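Local structure of OxsB protein (Bacillus megaterium, 5UL4) at residues A[471-476]-A[490-495]; A[539-544]-A[598-603]. The protein rearranges dAMP by oxidative ring contraction into the oxetane aldehyde precursor of oxetanocin A, using cobalamin, a [4Fe-4S] cluster and S-adenosylmethionine. All coordinates share one frame; numbering follows the deposited sequence.

In the fold
Contact 1 precedes contact 2 in the sequence, their centres about 13 Å apart. Contact 1 joins strand 468-473, the last strand of the radical SAM sheet, to the helix 484-493 that follows it. Contact 2 sets the loop 539-544 against helix 588-616, which probably belongs to the C-terminal helix bundle. The two meet where Phe476 probably exchanges backbone hydrogen bonds with Ala542 and Met544, so the loop 539-544 runs beside the chain at Phe476. Segments 471-476 and 539-544 both touch S-adenosylmethionine; together the contacts lead from its nucleoside pocket through the partial barrel wall to the surrounding helices.

Contact 1 (A[471-476]-A[490-495]); sequences IGFIMF and LDFLER. With SAM (S-adenosylmethionine), chain D.
Segments 471-476 and 490-495 face each other with Phe473 CA 9.5 Å from Leu493 CA and Met475 CA 8.8 Å from Leu490 CA. Spacings this wide leave the joining to side chains, and all five residues that touch are buried. Phe473 reaches toward the helix with CG anti to its own N (chi1 -160°). Leu493 comes from the opposite direction and lays its branched end over one face of the ring: CD2 sits 3.9 Å from the ring centroid and 15° off the normal, a CH-pi contact, while Leu493 CD1 rests 3.6 Å from Phe473 CE1. Phe492 slides past Phe473 the other way, its CD2 meeting Phe473 CE2 at 3.7 Å without a stack. Bends at chi2 and chi3 fold the Met475 chain, and its methyl CE touches both leucines, 3.6 Å from Leu493 CD1 and 4.1 Å from Leu490 CD2. Leu493 CD1 thus touches both the Phe473 ring and the Met475 methyl. On the ligand side, Gly472 CA approaches SAM O2' to 3.3 Å, and Ile474 packs its CD1 near the adenine. Along 471-476, Phe473 and Met475 face the helix, whereas the backbone of Gly472 and the side chain of Ile474 border S-adenosylmethionine, the beta-alpha pairing of the partial TIM barrel that forms the radical SAM domain.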
ATOM      1  N   ILE A 471      13.149   2.553  -7.017  1.00 28.39           N
ATOM      2  CA  ILE A 471      13.480   1.120  -6.939  1.00 28.96           C
ATOM      3  C   ILE A 471      13.698   0.712  -5.489  1.00 30.48           C
ATOM      4  O   ILE A 471      14.291   1.452  -4.700  1.00 31.81           O
ATOM      5  CB  ILE A 471      14.700   0.718  -7.808  1.00 29.16           C
ATOM      6  CG1 ILE A 471      16.003   1.361  -7.317  1.00 31.34           C
ATOM      7  CG2 ILE A 471      14.426   1.020  -9.286  1.00 30.29           C
ATOM      8  CD1 ILE A 471      17.294   0.764  -7.933  1.00 28.54           C
ATOM      9  N   GLY A 472      13.215  -0.476  -5.133  1.00 29.81           N
ATOM     10  CA  GLY A 472      13.609  -1.056  -3.868  1.00 31.25           C
ATOM     11  C   GLY A 472      15.003  -1.654  -4.027  1.00 27.27           C
ATOM     12  O   GLY A 472      15.357  -2.196  -5.081  1.00 28.72           O
ATOM     13  N   PHE A 473      15.813  -1.500  -2.988  1.00 29.99           N
ATOM     14  CA  PHE A 473      17.168  -2.035  -3.031  1.00 31.86           C
ATOM     15  C   PHE A 473      17.552  -2.464  -1.626  1.00 34.21           C
ATOM     16  O   PHE A 473      17.543  -1.639  -0.713  1.00 30.69           O
ATOM     17  CB  PHE A 473      18.151  -1.004  -3.574  1.00 28.94           C
ATOM     18  CG  PHE A 473      19.431  -1.611  -4.085  1.00 30.35           C
ATOM     19  CD1 PHE A 473      20.496  -1.846  -3.233  1.00 31.46           C
ATOM     20  CD2 PHE A 473      19.553  -1.977  -5.425  1.00 32.59           C
ATOM     21  CE1 PHE A 473      21.661  -2.434  -3.707  1.00 33.51           C
ATOM     22  CE2 PHE A 473      20.717  -2.547  -5.906  1.00 36.20           C
ATOM     23  CZ  PHE A 473      21.776  -2.771  -5.049  1.00 34.04           C
ATOM     24  N   ILE A 474      17.864  -3.753  -1.454  1.00 28.90           N
ATOM     25  CA  ILE A 474      18.218  -4.301  -0.150  1.00 29.74           C
ATOM     26  C   ILE A 474      19.701  -4.642  -0.165  1.00 26.44           C
ATOM     27  O   ILE A 474      20.089  -5.745  -0.561  1.00 30.21           O
ATOM     28  CB  ILE A 474      17.369  -5.540   0.183  1.00 29.24           C
ATOM     29  CG1 ILE A 474      15.894  -5.245  -0.128  1.00 33.60           C
ATOM     30  CG2 ILE A 474      17.563  -5.904   1.647  1.00 29.37           C
ATOM     31  CD1 ILE A 474      14.991  -6.494  -0.065  1.00 32.29           C
ATOM     32  N   MET A 475      20.515  -3.689   0.257  1.00 28.13           N
ATOM     33  CA  MET A 475      21.963  -3.786   0.126  1.00 32.82           C
ATOM     34  C   MET A 475      22.526  -4.958   0.935  1.00 36.25           C
ATOM     35  O   MET A 475      23.304  -5.769   0.418  1.00 33.92           O
ATOM     36  CB  MET A 475      22.574  -2.456   0.560  1.00 27.14           C
ATOM     37  CG  MET A 475      24.109  -2.460   0.730  1.00 32.99           C
ATOM     38  SD  MET A 475      24.969  -2.781  -0.830  1.00 37.34           S
ATOM     39  CE  MET A 475      24.731  -1.233  -1.721  1.00 37.46           C
ATOM     40  N   PHE A 476      22.106  -5.084   2.192  1.00 36.15           N
ATOM     41  CA  PHE A 476      22.644  -6.060   3.139  1.00 39.18           C
ATOM     42  C   PHE A 476      21.636  -7.174   3.396  1.00 33.11           C
ATOM     43  O   PHE A 476      20.452  -6.906   3.616  1.00 34.17           O
ATOM     44  CB  PHE A 476      22.991  -5.387   4.470  1.00 33.45           C
ATOM     45  CG  PHE A 476      23.985  -4.275   4.354  1.00 37.28           C
ATOM     46  CD1 PHE A 476      25.346  -4.547   4.336  1.00 36.63           C
ATOM     47  CD2 PHE A 476      23.567  -2.949   4.331  1.00 37.69           C
ATOM     48  CE1 PHE A 476      26.278  -3.533   4.252  1.00 35.02           C
ATOM     49  CE2 PHE A 476      24.505  -1.913   4.248  1.00 35.10           C
ATOM     50  CZ  PHE A 476      25.864  -2.204   4.214  1.00 36.46           C
ATOM     51  N   LEU A 490      27.468  -2.025  -5.306  1.00 32.85           N
ATOM     52  CA  LEU A 490      27.976  -0.668  -5.494  1.00 37.21           C
ATOM     53  C   LEU A 490      28.258  -0.367  -6.962  1.00 37.10           C
ATOM     54  O   LEU A 490      27.924   0.721  -7.448  1.00 35.47           O
ATOM     55  CB  LEU A 490      29.246  -0.485  -4.654  1.00 33.48           C
ATOM     56  CG  LEU A 490      28.998  -0.546  -3.153  1.00 32.27           C
ATOM     57  CD1 LEU A 490      30.330  -0.681  -2.415  1.00 39.83           C
ATOM     58  CD2 LEU A 490      28.245   0.723  -2.685  1.00 34.98           C
ATOM     59  N   ASP A 491      28.888  -1.312  -7.686  1.00 36.27           N
ATOM     60  CA  ASP A 491      29.109  -1.124  -9.123  1.00 35.22           C
ATOM     61  C   ASP A 491      27.785  -0.933  -9.868  1.00 35.30           C
ATOM     62  O   ASP A 491      27.661  -0.050 -10.730  1.00 34.39           O
ATOM     63  CB  ASP A 491      29.839  -2.320  -9.728  1.00 35.44           C
ATOM     64  CG  ASP A 491      31.266  -2.467  -9.227  1.00 49.84           C
ATOM     65  OD1 ASP A 491      31.853  -1.485  -8.705  1.00 51.48           O
ATOM     66  OD2 ASP A 491      31.801  -3.581  -9.389  1.00 54.24           O
ATOM     67  N   PHE A 492      26.815  -1.811  -9.596  1.00 36.28           N
ATOM     68  CA  PHE A 492      25.489  -1.694 -10.201  1.00 33.25           C
ATOM     69  C   PHE A 492      24.894  -0.311  -9.963  1.00 33.13           C
ATOM     70  O   PHE A 492      24.421   0.350 -10.897  1.00 35.14           O
ATOM     71  CB  PHE A 492      24.575  -2.766  -9.616  1.00 33.52           C
ATOM     72  CG  PHE A 492      23.133  -2.659 -10.058  1.00 32.50           C
ATOM     73  CD1 PHE A 492      22.704  -3.280 -11.231  1.00 31.09           C
ATOM     74  CD2 PHE A 492      22.203  -1.961  -9.296  1.00 33.15           C
ATOM     75  CE1 PHE A 492      21.366  -3.203 -11.643  1.00 36.53           C
ATOM     76  CE2 PHE A 492      20.858  -1.879  -9.706  1.00 32.04           C
ATOM     77  CZ  PHE A 492      20.445  -2.506 -10.878  1.00 31.64           C
ATOM     78  N   LEU A 493      24.893   0.127  -8.703  1.00 31.91           N
ATOM     79  CA  LEU A 493      24.268   1.385  -8.311  1.00 32.99           C
ATOM     80  C   LEU A 493      24.968   2.606  -8.899  1.00 31.86           C
ATOM     81  O   LEU A 493      24.324   3.651  -9.054  1.00 33.94           O
ATOM     82  CB  LEU A 493      24.233   1.492  -6.792  1.00 32.36           C
ATOM     83  CG  LEU A 493      23.237   0.569  -6.095  1.00 33.75           C
ATOM     84  CD1 LEU A 493      23.561   0.518  -4.634  1.00 38.18           C
ATOM     85  CD2 LEU A 493      21.784   1.044  -6.303  1.00 30.14           C
ATOM     86  N   GLU A 494      26.240   2.488  -9.252  1.00 33.07           N
ATOM     87  CA  GLU A 494      26.992   3.550  -9.904  1.00 39.90           C
ATOM     88  C   GLU A 494      26.838   3.555 -11.418  1.00 33.88           C
ATOM     89  O   GLU A 494      27.332   4.481 -12.064  1.00 37.80           O
ATOM     90  CB  GLU A 494      28.490   3.447  -9.530  1.00 38.18           C
ATOM     91  CG  GLU A 494      28.770   3.867  -8.098  1.00 35.25           C
ATOM     92  CD  GLU A 494      30.129   3.389  -7.570  1.00 38.72           C
ATOM     93  OE1 GLU A 494      31.084   3.321  -8.369  1.00 45.75           O
ATOM     94  OE2 GLU A 494      30.230   3.074  -6.363  1.00 41.19           O
ATOM     95  N   ARG A 495      26.152   2.578 -12.010  1.00 33.18           N
ATOM     96  CA  ARG A 495      26.021   2.573 -13.465  1.00 32.97           C
ATOM     97  C   ARG A 495      25.235   3.788 -13.933  1.00 37.52           C
ATOM     98  O   ARG A 495      24.216   4.148 -13.343  1.00 36.76           O
ATOM     99  CB  ARG A 495      25.355   1.281 -13.940  1.00 34.82           C
ATOM    100  CG  ARG A 495      26.287   0.095 -13.743  1.00 36.70           C
ATOM    101  CD  ARG A 495      25.775  -1.165 -14.359  1.00 45.88           C
ATOM    102  NE  ARG A 495      25.524  -1.038 -15.788  1.00 49.12           N
ATOM    103  CZ  ARG A 495      25.301  -2.078 -16.583  1.00 46.26           C
ATOM    104  NH1 ARG A 495      25.321  -3.301 -16.085  1.00 49.35           N
ATOM    105  NH2 ARG A 495      25.052  -1.897 -17.865  1.00 46.32           N
TER
HETATM  106  N   SAM D 803       5.794  -6.640  -4.213  0.50 42.38           N
HETATM  107  CA  SAM D 803       6.097  -5.260  -4.587  0.50 41.00           C
HETATM  108  C   SAM D 803       6.874  -5.385  -5.881  0.50 35.74           C
HETATM  109  O   SAM D 803       7.002  -6.492  -6.399  0.50 36.65           O
HETATM  110  OXT SAM D 803       7.363  -4.420  -6.451  0.50 38.38           O
HETATM  111  CB  SAM D 803       6.875  -4.512  -3.496  0.50 44.61           C
HETATM  112  CG  SAM D 803       6.409  -3.115  -3.084  0.50 45.19           C
HETATM  113  SD  SAM D 803       7.024  -2.620  -1.435  0.50 61.06           S
HETATM  114  CE  SAM D 803       7.831  -1.010  -1.642  0.50 51.91           C
HETATM  115  C5' SAM D 803       8.410  -3.758  -1.240  0.50 44.07           C
HETATM  116  C4' SAM D 803       9.802  -3.138  -1.253  0.50 42.44           C
HETATM  117  O4' SAM D 803      10.237  -2.927   0.072  0.50 39.96           O
HETATM  118  C3' SAM D 803      10.775  -4.115  -1.885  0.50 40.36           C
HETATM  119  O3' SAM D 803      11.103  -3.730  -3.193  0.50 39.63           O
HETATM  120  C2' SAM D 803      11.995  -4.097  -0.991  0.50 39.89           C
HETATM  121  O2' SAM D 803      12.990  -3.260  -1.521  0.50 33.02           O
HETATM  122  C1' SAM D 803      11.498  -3.516   0.309  0.50 41.05           C
HETATM  123  N9  SAM D 803      11.345  -4.646   1.240  0.50 39.42           N
HETATM  124  C8  SAM D 803      10.320  -5.555   1.266  0.50 39.47           C
HETATM  125  N7  SAM D 803      10.551  -6.443   2.262  0.50 37.68           N
HETATM  126  C5  SAM D 803      11.718  -6.114   2.855  0.50 36.58           C
HETATM  127  C6  SAM D 803      12.413  -6.674   3.904  0.50 37.26           C
HETATM  128  N6  SAM D 803      11.928  -7.742   4.517  0.50 35.42           N
HETATM  129  N1  SAM D 803      13.605  -6.109   4.305  0.50 41.13           N
HETATM  130  C2  SAM D 803      14.106  -4.992   3.674  0.50 40.17           C
HETATM  131  N3  SAM D 803      13.404  -4.439   2.624  0.50 39.30           N
HETATM  132  C4  SAM D 803      12.231  -4.993   2.226  0.50 39.16           C

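Contact 2 (A[539-544]-A[598-603]); sequences YMLASM and QMWIDS. With SAM (S-adenosylmethionine), chain D; EDO (1,2-ethanediol), chain O; EDO (1,2-ethanediol), chain M.
Tyr539 and Ile601 meet where the loop 539-544 passes helix 588-616; the nearest backbone approach is 7.8 Å, between Leu541 CA and Gln598 CA. The loop bends there in a type II turn from Tyr539 to Ala542, with Leu541 at a positive phi of 61° and its side chain directed at the helix. Van der Waals contacts, centred on the Ile601 methyl CD1, carry the pairing. Ile601 is extended at chi2 (167°), which carries CD1 out to the loop, where it lies 3.8 Å from Met540 O and more loosely approaches Leu541 CB. In the Tyr539 conformer described, one of two, the same methyl touches Tyr539 OH at 3.6 Å and ring atom CE1, the two side chains passing at a slant; for the other conformer these contacts are doubtful. Further along, Leu541 CD1 grazes Trp600 CD1 at 4.2 Å. The Trp600 indole is buried among helices 620-648 and 683-709, where its NE1 bonds to Ser637 and its ring meets Trp693. Polar links run within the helix or through solvent. Gln598 NE2 gives a hydrogen bond of 3.0 Å to Asp602 OD1 one turn on, meeting that oxygen from above the carboxylate plane, 49° out of it. This bond probably helps orient the amide, and a water donates to Gln598 OE1 at 2.7 Å; its weak link to Tyr539 OH likewise holds for this conformer. Ethanediol molecules, probably from crystallisation, accept bonds from Met540 N and Leu541 N. Past the turn, Ser543 O lies 3.3 Å from SAM C2. The arrangement is a type II turn packed on helix 588-616, joining a loop of the radical SAM domain that borders the adenine to what is probably the C-terminal helix bundle.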
ATOM      1  N   TYR A 539      15.320   3.634  -0.419  0.50 31.89           N
ATOM      2  CA  TYR A 539      15.899   3.750   0.918  0.50 32.05           C
ATOM      3  C   TYR A 539      17.347   3.302   0.818  0.50 34.54           C
ATOM      4  O   TYR A 539      17.610   2.126   0.553  0.50 31.09           O
ATOM      5  CB  TYR A 539      15.124   2.901   1.927  0.50 34.79           C
ATOM      6  CG  TYR A 539      15.525   3.069   3.379  0.50 37.03           C
ATOM      7  CD1 TYR A 539      16.619   2.385   3.904  0.50 37.68           C
ATOM      8  CD2 TYR A 539      14.787   3.879   4.235  0.50 37.87           C
ATOM      9  CE1 TYR A 539      16.982   2.522   5.230  0.50 36.50           C
ATOM     10  CE2 TYR A 539      15.143   4.021   5.574  0.50 41.04           C
ATOM     11  CZ  TYR A 539      16.240   3.341   6.064  0.50 34.10           C
ATOM     12  OH  TYR A 539      16.578   3.482   7.394  0.50 33.23           O
ATOM     13  N   MET A 540      18.276   4.231   1.022  1.00 32.40           N
ATOM     14  CA  MET A 540      19.692   3.920   0.859  1.00 32.28           C
ATOM     15  C   MET A 540      20.212   3.038   1.996  1.00 31.77           C
ATOM     16  O   MET A 540      19.773   3.137   3.143  1.00 33.42           O
ATOM     17  CB  MET A 540      20.495   5.210   0.786  1.00 40.67           C
ATOM     18  CG  MET A 540      20.115   6.083  -0.386  1.00 38.91           C
ATOM     19  SD  MET A 540      20.861   5.551  -1.922  1.00 39.43           S
ATOM     20  CE  MET A 540      22.568   5.982  -1.561  1.00 39.10           C
ATOM     21  N   LEU A 541      21.161   2.154   1.654  1.00 35.07           N
ATOM     22  CA  LEU A 541      21.871   1.339   2.641  1.00 30.88           C
ATOM     23  C   LEU A 541      20.934   0.429   3.428  1.00 32.74           C
ATOM     24  O   LEU A 541      21.171   0.168   4.610  1.00 36.14           O
ATOM     25  CB  LEU A 541      22.671   2.220   3.608  1.00 29.91           C
ATOM     26  CG  LEU A 541      23.576   3.269   2.965  1.00 32.29           C
ATOM     27  CD1 LEU A 541      24.206   4.170   4.042  1.00 34.11           C
ATOM     28  CD2 LEU A 541      24.635   2.630   2.127  1.00 33.59           C
ATOM     29  N   ALA A 542      19.857  -0.046   2.802  1.00 32.54           N
ATOM     30  CA  ALA A 542      18.862  -0.828   3.521  1.00 34.16           C
ATOM     31  C   ALA A 542      19.365  -2.244   3.816  1.00 33.47           C
ATOM     32  O   ALA A 542      20.136  -2.826   3.045  1.00 33.06           O
ATOM     33  CB  ALA A 542      17.557  -0.908   2.731  1.00 33.81           C
ATOM     34  N   SER A 543      18.857  -2.808   4.916  1.00 34.00           N
ATOM     35  CA  SER A 543      19.147  -4.176   5.340  1.00 38.16           C
ATOM     36  C   SER A 543      17.895  -5.038   5.339  1.00 35.10           C
ATOM     37  O   SER A 543      16.777  -4.563   5.596  1.00 36.02           O
ATOM     38  CB  SER A 543      19.757  -4.214   6.752  1.00 34.63           C
ATOM     39  OG  SER A 543      21.066  -3.705   6.744  1.00 36.12           O
ATOM     40  N   MET A 544      18.093  -6.334   5.084  1.00 35.08           N
ATOM     41  CA  MET A 544      16.980  -7.273   5.047  1.00 33.78           C
ATOM     42  C   MET A 544      16.245  -7.343   6.383  1.00 32.51           C
ATOM     43  O   MET A 544      16.861  -7.417   7.449  1.00 40.05           O
ATOM     44  CB  MET A 544      17.484  -8.673   4.682  1.00 38.00           C
ATOM     45  CG  MET A 544      16.388  -9.731   4.707  1.00 35.28           C
ATOM     46  SD  MET A 544      15.205  -9.513   3.387  1.00 41.63           S
ATOM     47  CE  MET A 544      16.206  -9.969   1.980  1.00 38.24           C
ATOM     48  N   GLN A 598      23.159   1.738   9.662  1.00 35.09           N
ATOM     49  CA  GLN A 598      22.009   2.181  10.440  1.00 37.02           C
ATOM     50  C   GLN A 598      22.376   3.335  11.361  1.00 39.05           C
ATOM     51  O   GLN A 598      21.584   4.270  11.535  1.00 34.29           O
ATOM     52  CB  GLN A 598      21.420   1.046  11.268  1.00 35.40           C
ATOM     53  CG  GLN A 598      20.183   1.486  12.014  1.00 40.60           C
ATOM     54  CD  GLN A 598      19.073   1.882  11.045  1.00 48.88           C
ATOM     55  OE1 GLN A 598      18.672   1.085  10.195  1.00 44.47           O
ATOM     56  NE2 GLN A 598      18.592   3.117  11.153  1.00 41.59           N
ATOM     57  N   MET A 599      23.565   3.283  11.978  1.00 35.69           N
ATOM     58  CA  MET A 599      24.005   4.382  12.836  1.00 35.33           C
ATOM     59  C   MET A 599      24.224   5.661  12.036  1.00 35.18           C
ATOM     60  O   MET A 599      23.893   6.759  12.500  1.00 39.13           O
ATOM     61  CB  MET A 599      25.296   3.988  13.569  1.00 36.13           C
ATOM     62  CG  MET A 599      25.105   2.780  14.449  1.00 36.61           C
ATOM     63  SD  MET A 599      26.624   2.270  15.306  1.00 46.55           S
ATOM     64  CE  MET A 599      26.365   3.124  16.844  1.00 52.65           C
ATOM     65  N   TRP A 600      24.803   5.540  10.845  1.00 33.39           N
ATOM     66  CA  TRP A 600      24.902   6.677   9.939  1.00 35.57           C
ATOM     67  C   TRP A 600      23.536   7.314   9.706  1.00 39.84           C
ATOM     68  O   TRP A 600      23.363   8.525   9.865  1.00 35.44           O
ATOM     69  CB  TRP A 600      25.504   6.216   8.623  1.00 32.05           C
ATOM     70  CG  TRP A 600      25.604   7.263   7.560  1.00 35.80           C
ATOM     71  CD1 TRP A 600      24.713   7.495   6.532  1.00 37.18           C
ATOM     72  CD2 TRP A 600      26.662   8.207   7.391  1.00 34.24           C
ATOM     73  NE1 TRP A 600      25.172   8.522   5.740  1.00 34.33           N
ATOM     74  CE2 TRP A 600      26.361   8.976   6.247  1.00 35.44           C
ATOM     75  CE3 TRP A 600      27.846   8.468   8.088  1.00 38.89           C
ATOM     76  CZ2 TRP A 600      27.196   9.992   5.796  1.00 38.25           C
ATOM     77  CZ3 TRP A 600      28.672   9.469   7.633  1.00 37.84           C
ATOM     78  CH2 TRP A 600      28.348  10.219   6.498  1.00 36.05           C
ATOM     79  N   ILE A 601      22.548   6.496   9.347  1.00 35.47           N
ATOM     80  CA  ILE A 601      21.195   7.003   9.110  1.00 34.28           C
ATOM     81  C   ILE A 601      20.646   7.688  10.357  1.00 37.78           C
ATOM     82  O   ILE A 601      20.113   8.801  10.289  1.00 36.09           O
ATOM     83  CB  ILE A 601      20.288   5.857   8.637  1.00 33.33           C
ATOM     84  CG1 ILE A 601      20.728   5.414   7.242  1.00 30.70           C
ATOM     85  CG2 ILE A 601      18.792   6.273   8.672  1.00 32.53           C
ATOM     86  CD1 ILE A 601      20.128   4.079   6.792  1.00 33.35           C
ATOM     87  N   ASP A 602      20.800   7.055  11.521  1.00 38.01           N
ATOM     88  CA  ASP A 602      20.311   7.659  12.754  1.00 36.81           C
ATOM     89  C   ASP A 602      20.998   8.997  13.025  1.00 38.63           C
ATOM     90  O   ASP A 602      20.362   9.940  13.505  1.00 37.24           O
ATOM     91  CB  ASP A 602      20.521   6.706  13.931  1.00 42.36           C
ATOM     92  CG  ASP A 602      19.609   5.485  13.872  1.00 41.66           C
ATOM     93  OD1 ASP A 602      18.645   5.476  13.064  1.00 41.28           O
ATOM     94  OD2 ASP A 602      19.852   4.541  14.655  1.00 44.94           O
ATOM     95  N   SER A 603      22.285   9.098  12.698  1.00 35.58           N
ATOM     96  CA  SER A 603      23.045  10.304  13.010  1.00 40.79           C
ATOM     97  C   SER A 603      22.669  11.487  12.127  1.00 37.78           C
ATOM     98  O   SER A 603      22.886  12.640  12.529  1.00 34.83           O
ATOM     99  CB  SER A 603      24.545  10.029  12.890  1.00 37.36           C
ATOM    100  OG  SER A 603      24.930   9.800  11.544  1.00 42.56           O
TER
HETATM  101  N   SAM D 803       5.794  -6.640  -4.213  0.50 42.38           N
HETATM  102  CA  SAM D 803       6.097  -5.260  -4.587  0.50 41.00           C
HETATM  103  C   SAM D 803       6.874  -5.385  -5.881  0.50 35.74           C
HETATM  104  O   SAM D 803       7.002  -6.492  -6.399  0.50 36.65           O
HETATM  105  OXT SAM D 803       7.363  -4.420  -6.451  0.50 38.38           O
HETATM  106  CB  SAM D 803       6.875  -4.512  -3.496  0.50 44.61           C
HETATM  107  CG  SAM D 803       6.409  -3.115  -3.084  0.50 45.19           C
HETATM  108  SD  SAM D 803       7.024  -2.620  -1.435  0.50 61.06           S
HETATM  109  CE  SAM D 803       7.831  -1.010  -1.642  0.50 51.91           C
HETATM  110  C5' SAM D 803       8.410  -3.758  -1.240  0.50 44.07           C
HETATM  111  C4' SAM D 803       9.802  -3.138  -1.253  0.50 42.44           C
HETATM  112  O4' SAM D 803      10.237  -2.927   0.072  0.50 39.96           O
HETATM  113  C3' SAM D 803      10.775  -4.115  -1.885  0.50 40.36           C
HETATM  114  O3' SAM D 803      11.103  -3.730  -3.193  0.50 39.63           O
HETATM  115  C2' SAM D 803      11.995  -4.097  -0.991  0.50 39.89           C
HETATM  116  O2' SAM D 803      12.990  -3.260  -1.521  0.50 33.02           O
HETATM  117  C1' SAM D 803      11.498  -3.516   0.309  0.50 41.05           C
HETATM  118  N9  SAM D 803      11.345  -4.646   1.240  0.50 39.42           N
HETATM  119  C8  SAM D 803      10.320  -5.555   1.266  0.50 39.47           C
HETATM  120  N7  SAM D 803      10.551  -6.443   2.262  0.50 37.68           N
HETATM  121  C5  SAM D 803      11.718  -6.114   2.855  0.50 36.58           C
HETATM  122  C6  SAM D 803      12.413  -6.674   3.904  0.50 37.26           C
HETATM  123  N6  SAM D 803      11.928  -7.742   4.517  0.50 35.42           N
HETATM  124  N1  SAM D 803      13.605  -6.109   4.305  0.50 41.13           N
HETATM  125  C2  SAM D 803      14.106  -4.992   3.674  0.50 40.17           C
HETATM  126  N3  SAM D 803      13.404  -4.439   2.624  0.50 39.30           N
HETATM  127  C4  SAM D 803      12.231  -4.993   2.226  0.50 39.16           C
HETATM  128  C1  EDO O 814      23.426   2.578  -1.901  1.00 43.38           C
HETATM  129  O1  EDO O 814      23.622   3.375  -3.078  1.00 44.02           O
HETATM  130  C2  EDO O 814      21.999   2.045  -1.940  1.00 41.08           C
HETATM  131  O2  EDO O 814      21.849   1.101  -0.888  1.00 35.75           O
HETATM  132  C1  EDO M 812      17.381   9.150   0.805  1.00 51.77           C
HETATM  133  O1  EDO M 812      18.756   9.513   0.562  1.00 43.94           O
HETATM  134  C2  EDO M 812      17.167   7.641   0.627  1.00 51.40           C
HETATM  135  O2  EDO M 812      17.627   6.881   1.763  1.00 38.17           O
HETATM  136  O   HOH W   1      18.716   0.754   7.563  1.00 56.14           O